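SMI1/KNR4 family protein (PDB 2PAG) is of unknown function but belongs to the SMI1/KNR4 family of the SUKH clan and binds calcium ions. Local coordinates at residues E20-L34 / V62-C75. Numbering follows the deposited sequence.
Sequences ELPDEDQLVEIEEQL and VTDPQSHTYLPEVC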
loop_
_atom_site.group_PDB
_atom_site.type_symbol
_atom_site.label_atom_id
_atom_site.label_comp_id
_atom_site.label_asym_id
_atom_site.label_seq_id
_atom_site.Cartn_x
_atom_site.Cartn_y
_atom_site.Cartn_z
ATOM N N GLU A 20 12.176 -5.754 3.779
ATOM C CA GLU A 20 11.959 -7.165 3.492
ATOM C C GLU A 20 10.648 -7.388 2.762
ATOM O O GLU A 20 9.677 -6.664 2.975
ATOM C CB GLU A 20 11.960 -7.977 4.784
ATOM C CG GLU A 20 13.259 -7.887 5.566
ATOM C CD GLU A 20 13.259 -8.772 6.795
ATOM O OE1 GLU A 20 12.301 -8.681 7.594
ATOM O OE2 GLU A 20 14.222 -9.554 6.965
ATOM N N LEU A 21 10.636 -8.390 1.891
ATOM C CA LEU A 21 9.441 -8.734 1.135
ATOM C C LEU A 21 8.743 -9.850 1.916
ATOM O O LEU A 21 9.380 -10.816 2.333
ATOM C CB LEU A 21 9.840 -9.221 -0.263
ATOM C CG LEU A 21 8.747 -9.331 -1.322
ATOM C CD1 LEU A 21 8.154 -7.949 -1.589
ATOM C CD2 LEU A 21 9.334 -9.921 -2.599
ATOM N N PRO A 22 7.425 -9.725 2.136
ATOM C CA PRO A 22 6.680 -10.744 2.880
ATOM C C PRO A 22 6.340 -11.974 2.051
ATOM O O PRO A 22 6.408 -11.947 0.826
ATOM C CB PRO A 22 5.418 -10.000 3.294
ATOM C CG PRO A 22 5.149 -9.161 2.067
ATOM C CD PRO A 22 6.539 -8.613 1.739
ATOM N N ASP A 23 5.997 -13.057 2.739
ATOM C CA ASP A 23 5.578 -14.276 2.066
ATOM C C ASP A 23 4.080 -14.375 2.315
ATOM O O ASP A 23 3.517 -13.599 3.095
ATOM C CB ASP A 23 6.297 -15.510 2.622
ATOM C CG ASP A 23 6.253 -15.590 4.131
ATOM O OD1 ASP A 23 5.164 -15.414 4.717
ATOM O OD2 ASP A 23 7.319 -15.849 4.734
ATOM N N GLU A 24 3.427 -15.322 1.659
ATOM C CA GLU A 24 1.992 -15.471 1.812
ATOM C C GLU A 24 1.517 -15.659 3.251
ATOM O O GLU A 24 0.486 -15.105 3.632
ATOM C CB GLU A 24 1.501 -16.604 0.909
ATOM C CG GLU A 24 1.631 -16.252 -0.567
ATOM C CD GLU A 24 1.128 -17.340 -1.487
ATOM O OE1 GLU A 24 1.763 -18.416 -1.540
ATOM O OE2 GLU A 24 0.096 -17.117 -2.155
ATOM N N ASP A 25 2.266 -16.408 4.058
ATOM C CA ASP A 25 1.880 -16.627 5.451
ATOM C C ASP A 25 1.847 -15.320 6.236
ATOM O O ASP A 25 0.968 -15.112 7.076
ATOM C CB ASP A 25 2.841 -17.599 6.139
ATOM C CG ASP A 25 2.759 -19.001 5.572
ATOM O OD1 ASP A 25 1.660 -19.593 5.601
ATOM O OD2 ASP A 25 3.798 -19.510 5.098
ATOM N N GLN A 26 2.810 -14.444 5.969
ATOM C CA GLN A 26 2.864 -13.162 6.657
ATOM C C GLN A 26 1.647 -12.320 6.295
ATOM O O GLN A 26 1.091 -11.631 7.149
ATOM C CB GLN A 26 4.166 -12.423 6.317
ATOM C CG GLN A 26 5.378 -12.963 7.074
ATOM C CD GLN A 26 6.694 -12.344 6.632
ATOM O OE1 GLN A 26 7.114 -12.502 5.484
ATOM N NE2 GLN A 26 7.358 -11.641 7.547
ATOM N N LEU A 27 1.223 -12.371 5.035
ATOM C CA LEU A 27 0.050 -11.604 4.633
ATOM C C LEU A 27 -1.205 -12.150 5.304
ATOM O O LEU A 27 -2.080 -11.385 5.708
ATOM C CB LEU A 27 -0.119 -11.608 3.114
ATOM C CG LEU A 27 0.739 -10.559 2.398
ATOM C CD1 LEU A 27 2.209 -10.877 2.568
ATOM C CD2 LEU A 27 0.374 -10.529 0.929
ATOM N N VAL A 28 -1.298 -13.471 5.428
ATOM C CA VAL A 28 -2.460 -14.055 6.087
ATOM C C VAL A 28 -2.513 -13.545 7.527
ATOM O O VAL A 28 -3.584 -13.200 8.024
ATOM C CB VAL A 28 -2.414 -15.603 6.080
ATOM C CG1 VAL A 28 -3.492 -16.166 7.004
ATOM C CG2 VAL A 28 -2.637 -16.117 4.666
ATOM N N GLU A 29 -1.360 -13.478 8.192
ATOM C CA GLU A 29 -1.312 -12.987 9.574
ATOM C C GLU A 29 -1.869 -11.571 9.680
ATOM O O GLU A 29 -2.641 -11.263 10.593
ATOM C CB GLU A 29 0.122 -12.983 10.116
ATOM C CG GLU A 29 0.731 -14.352 10.353
ATOM C CD GLU A 29 2.035 -14.272 11.133
ATOM O OE1 GLU A 29 2.949 -13.536 10.699
ATOM O OE2 GLU A 29 2.147 -14.945 12.180
ATOM N N ILE A 30 -1.469 -10.706 8.753
ATOM C CA ILE A 30 -1.945 -9.326 8.752
ATOM C C ILE A 30 -3.459 -9.274 8.537
ATOM O O ILE A 30 -4.166 -8.534 9.223
ATOM C CB ILE A 30 -1.261 -8.501 7.642
ATOM C CG1 ILE A 30 0.244 -8.427 7.900
ATOM C CG2 ILE A 30 -1.878 -7.108 7.567
ATOM C CD1 ILE A 30 0.629 -7.681 9.167
ATOM N N GLU A 31 -3.953 -10.056 7.585
ATOM C CA GLU A 31 -5.387 -10.083 7.310
ATOM C C GLU A 31 -6.153 -10.460 8.570
ATOM O O GLU A 31 -7.133 -9.812 8.936
ATOM C CB GLU A 31 -5.714 -11.101 6.219
ATOM C CG GLU A 31 -5.184 -10.737 4.851
ATOM C CD GLU A 31 -5.641 -11.701 3.780
ATOM O OE1 GLU A 31 -5.279 -12.897 3.858
ATOM O OE2 GLU A 31 -6.363 -11.265 2.856
ATOM N N GLU A 32 -5.701 -11.515 9.231
ATOM C CA GLU A 32 -6.369 -11.974 10.440
ATOM C C GLU A 32 -6.324 -10.934 11.552
ATOM O O GLU A 32 -7.304 -10.751 12.274
ATOM C CB GLU A 32 -5.745 -13.289 10.904
ATOM C CG GLU A 32 -5.787 -14.366 9.833
ATOM C CD GLU A 32 -5.187 -15.677 10.296
ATOM O OE1 GLU A 32 -4.088 -15.650 10.893
ATOM O OE2 GLU A 32 -5.810 -16.734 10.051
ATOM N N GLN A 33 -5.194 -10.251 11.688
ATOM C CA GLN A 33 -5.044 -9.219 12.711
ATOM C C GLN A 33 -6.033 -8.082 12.528
ATOM O O GLN A 33 -6.513 -7.500 13.505
ATOM C CB GLN A 33 -3.651 -8.611 12.660
ATOM C CG GLN A 33 -2.553 -9.444 13.226
ATOM C CD GLN A 33 -1.221 -8.758 13.037
ATOM O OE1 GLN A 33 -1.045 -7.590 13.412
ATOM N NE2 GLN A 33 -0.272 -9.471 12.447
ATOM N N LEU A 34 -6.314 -7.750 11.270
ATOM C CA LEU A 34 -7.227 -6.658 10.955
ATOM C C LEU A 34 -8.634 -7.151 10.644
ATOM O O LEU A 34 -9.544 -6.358 10.392
ATOM C CB LEU A 34 -6.675 -5.862 9.772
ATOM C CG LEU A 34 -5.363 -5.123 10.057
ATOM C CD1 LEU A 34 -4.693 -4.741 8.751
ATOM C CD2 LEU A 34 -5.640 -3.887 10.895
ATOM N N VAL A 62 4.331 -4.786 5.540
ATOM C CA VAL A 62 3.823 -5.699 6.554
ATOM C C VAL A 62 4.891 -6.517 7.271
ATOM O O VAL A 62 4.557 -7.371 8.091
ATOM C CB VAL A 62 2.810 -6.698 5.943
ATOM C CG1 VAL A 62 1.655 -5.950 5.295
ATOM C CG2 VAL A 62 3.509 -7.591 4.925
ATOM N N THR A 63 6.163 -6.241 6.992
ATOM C CA THR A 63 7.258 -7.017 7.578
ATOM C C THR A 63 7.996 -6.412 8.770
ATOM O O THR A 63 8.782 -7.101 9.428
ATOM C CB THR A 63 8.306 -7.371 6.503
ATOM O OG1 THR A 63 8.862 -6.163 5.968
ATOM C CG2 THR A 63 7.664 -8.179 5.370
ATOM N N ASP A 64 7.768 -5.134 9.044
ATOM C CA ASP A 64 8.426 -4.481 10.177
ATOM C C ASP A 64 7.399 -3.768 11.059
ATOM O O ASP A 64 7.004 -2.636 10.786
ATOM C CB ASP A 64 9.477 -3.481 9.675
ATOM C CG ASP A 64 10.117 -2.681 10.802
ATOM O OD1 ASP A 64 9.934 -3.055 11.979
ATOM O OD2 ASP A 64 10.811 -1.680 10.505
ATOM N N PRO A 65 6.952 -4.427 12.137
ATOM C CA PRO A 65 5.964 -3.830 13.042
ATOM C C PRO A 65 6.359 -2.489 13.666
ATOM O O PRO A 65 5.512 -1.793 14.232
ATOM C CB PRO A 65 5.744 -4.925 14.090
ATOM C CG PRO A 65 7.041 -5.697 14.064
ATOM C CD PRO A 65 7.343 -5.772 12.595
ATOM N N GLN A 66 7.632 -2.121 13.560
ATOM C CA GLN A 66 8.092 -0.856 14.125
ATOM C C GLN A 66 8.129 0.260 13.091
ATOM O O GLN A 66 8.406 1.414 13.421
ATOM C CB GLN A 66 9.483 -1.029 14.743
ATOM C CG GLN A 66 9.514 -1.948 15.951
ATOM C CD GLN A 66 8.728 -1.392 17.123
ATOM O OE1 GLN A 66 7.514 -1.194 17.037
ATOM N NE2 GLN A 66 9.420 -1.134 18.227
ATOM N N SER A 67 7.840 -0.083 11.840
ATOM C CA SER A 67 7.846 0.893 10.758
ATOM C C SER A 67 6.624 1.809 10.740
ATOM O O SER A 67 5.522 1.390 11.110
ATOM C CB SER A 67 7.926 0.169 9.413
ATOM O OG SER A 67 7.676 1.066 8.345
ATOM N N HIS A 68 6.814 3.052 10.298
ATOM C CA HIS A 68 5.696 3.982 10.212
ATOM C C HIS A 68 4.770 3.640 9.047
ATOM O O HIS A 68 3.732 4.276 8.870
ATOM C CB HIS A 68 6.173 5.439 10.085
ATOM C CG HIS A 68 6.958 5.724 8.845
ATOM N ND1 HIS A 68 8.275 5.348 8.695
ATOM C CD2 HIS A 68 6.614 6.360 7.700
ATOM C CE1 HIS A 68 8.709 5.741 7.510
ATOM N NE2 HIS A 68 7.721 6.357 6.886
ATOM N N THR A 69 5.143 2.638 8.255
ATOM C CA THR A 69 4.299 2.219 7.143
ATOM C C THR A 69 3.655 0.860 7.419
ATOM O O THR A 69 2.954 0.316 6.567
ATOM C CB THR A 69 5.079 2.122 5.812
ATOM O OG1 THR A 69 6.167 1.194 5.945
ATOM C CG2 THR A 69 5.616 3.491 5.409
ATOM N N TYR A 70 3.894 0.318 8.609
ATOM C CA TYR A 70 3.331 -0.975 9.005
ATOM C C TYR A 70 1.809 -0.936 8.842
ATOM O O TYR A 70 1.116 -0.196 9.539
ATOM C CB TYR A 70 3.719 -1.273 10.457
ATOM C CG TYR A 70 3.354 -2.656 10.925
ATOM C CD1 TYR A 70 3.737 -3.783 10.200
ATOM C CD2 TYR A 70 2.632 -2.845 12.101
ATOM C CE1 TYR A 70 3.409 -5.070 10.639
ATOM C CE2 TYR A 70 2.298 -4.123 12.547
ATOM C CZ TYR A 70 2.689 -5.229 11.815
ATOM O OH TYR A 70 2.367 -6.487 12.276
ATOM N N LEU A 71 1.285 -1.765 7.939
ATOM C CA LEU A 71 -0.146 -1.756 7.635
ATOM C C LEU A 71 -1.137 -1.710 8.798
ATOM O O LEU A 71 -2.061 -0.892 8.786
ATOM C CB LEU A 71 -0.497 -2.923 6.698
ATOM C CG LEU A 71 -1.896 -2.912 6.065
ATOM C CD1 LEU A 71 -2.180 -1.553 5.409
ATOM C CD2 LEU A 71 -1.988 -4.024 5.027
ATOM N N PRO A 72 -0.975 -2.576 9.813
ATOM C CA PRO A 72 -1.937 -2.519 10.919
ATOM C C PRO A 72 -1.965 -1.161 11.616
ATOM O O PRO A 72 -3.033 -0.685 12.004
ATOM C CB PRO A 72 -1.472 -3.646 11.837
ATOM C CG PRO A 72 -0.896 -4.641 10.867
ATOM C CD PRO A 72 -0.085 -3.741 9.954
ATOM N N GLU A 73 -0.795 -0.545 11.784
ATOM C CA GLU A 73 -0.729 0.766 12.425
ATOM C C GLU A 73 -1.277 1.859 11.507
ATOM O O GLU A 73 -1.944 2.782 11.971
ATOM C CB GLU A 73 0.709 1.107 12.836
ATOM C CG GLU A 73 1.305 0.205 13.916
ATOM C CD GLU A 73 0.781 0.493 15.320
ATOM O OE1 GLU A 73 1.226 -0.196 16.265
ATOM O OE2 GLU A 73 -0.063 1.402 15.489
ATOM N N VAL A 74 -0.988 1.766 10.211
ATOM C CA VAL A 74 -1.490 2.753 9.261
ATOM C C VAL A 74 -3.025 2.679 9.203
ATOM O O VAL A 74 -3.704 3.702 9.118
ATOM C CB VAL A 74 -0.894 2.525 7.837
ATOM C CG1 VAL A 74 -1.535 3.464 6.839
ATOM C CG2 VAL A 74 0.611 2.767 7.856
ATOM N N CYS A 75 -3.571 1.465 9.256
ATOM C CA CYS A 75 -5.020 1.284 9.221
ATOM C C CYS A 75 -5.664 1.917 10.446
ATOM O O CYS A 75 -6.639 2.659 10.334
ATOM C CB CYS A 75 -5.384 -0.201 9.180
ATOM S SG CYS A 75 -5.170 -0.977 7.567
HETATM O O HOH W 1 11.357 -4.574 6.484
HETATM O O HOH W 2 11.392 -6.443 8.431
HETATM O O HOH W 3 1.246 -6.877 14.446
#
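In this SMI1/KNR4 (SUKH) fold, helix 24-34 packs beside the start of helix 71-81, their short axes 10.5 Å apart and inclined by 28°, while the loop leading into the second helix lies along the N-terminal half of 20-34, Val-62 and Thr-63 facing it. The pairing illustrates how a single side chain can serve several partners when each branch takes its own. Ile-30 sets CG1 against Val-62 CB at 3.7 Å, CG2 against Leu-71 CD2, and CD1 against Pro-72 CG and the phenolic end of Tyr-70. With its CG1 beside the backbone N and CG2 anti to it (chi1 -63°), the branches fan out over loop and helix alike. One turn on, Leu-34 extends the apolar seam, its CD1 lying 4.0 Å from Cys-75 SG and its CD2 over Pro-72 CA. Leu-27, whose CD1 also approaches Val-62 CG2, touches helix 40-49 as well. The Tyr-70 ring is sandwiched between Pro-65 CA on one face and Pro-72 CD on the opposite face, each 3.4 Å from its plane and over its centre. Toward the helix start, Val-62 CG2 presses tightly on Pro-22 CB at 3.5 Å, and an Asp-23/Gln-26 capping box closes the helix's first turn. Polar links gather at the margins: one water joins Gln-33 OE1 to Tyr-70 OH, and another donates to both Glu-20 OE1, at 2.6 Å, and Thr-63 O, at 2.9 Å.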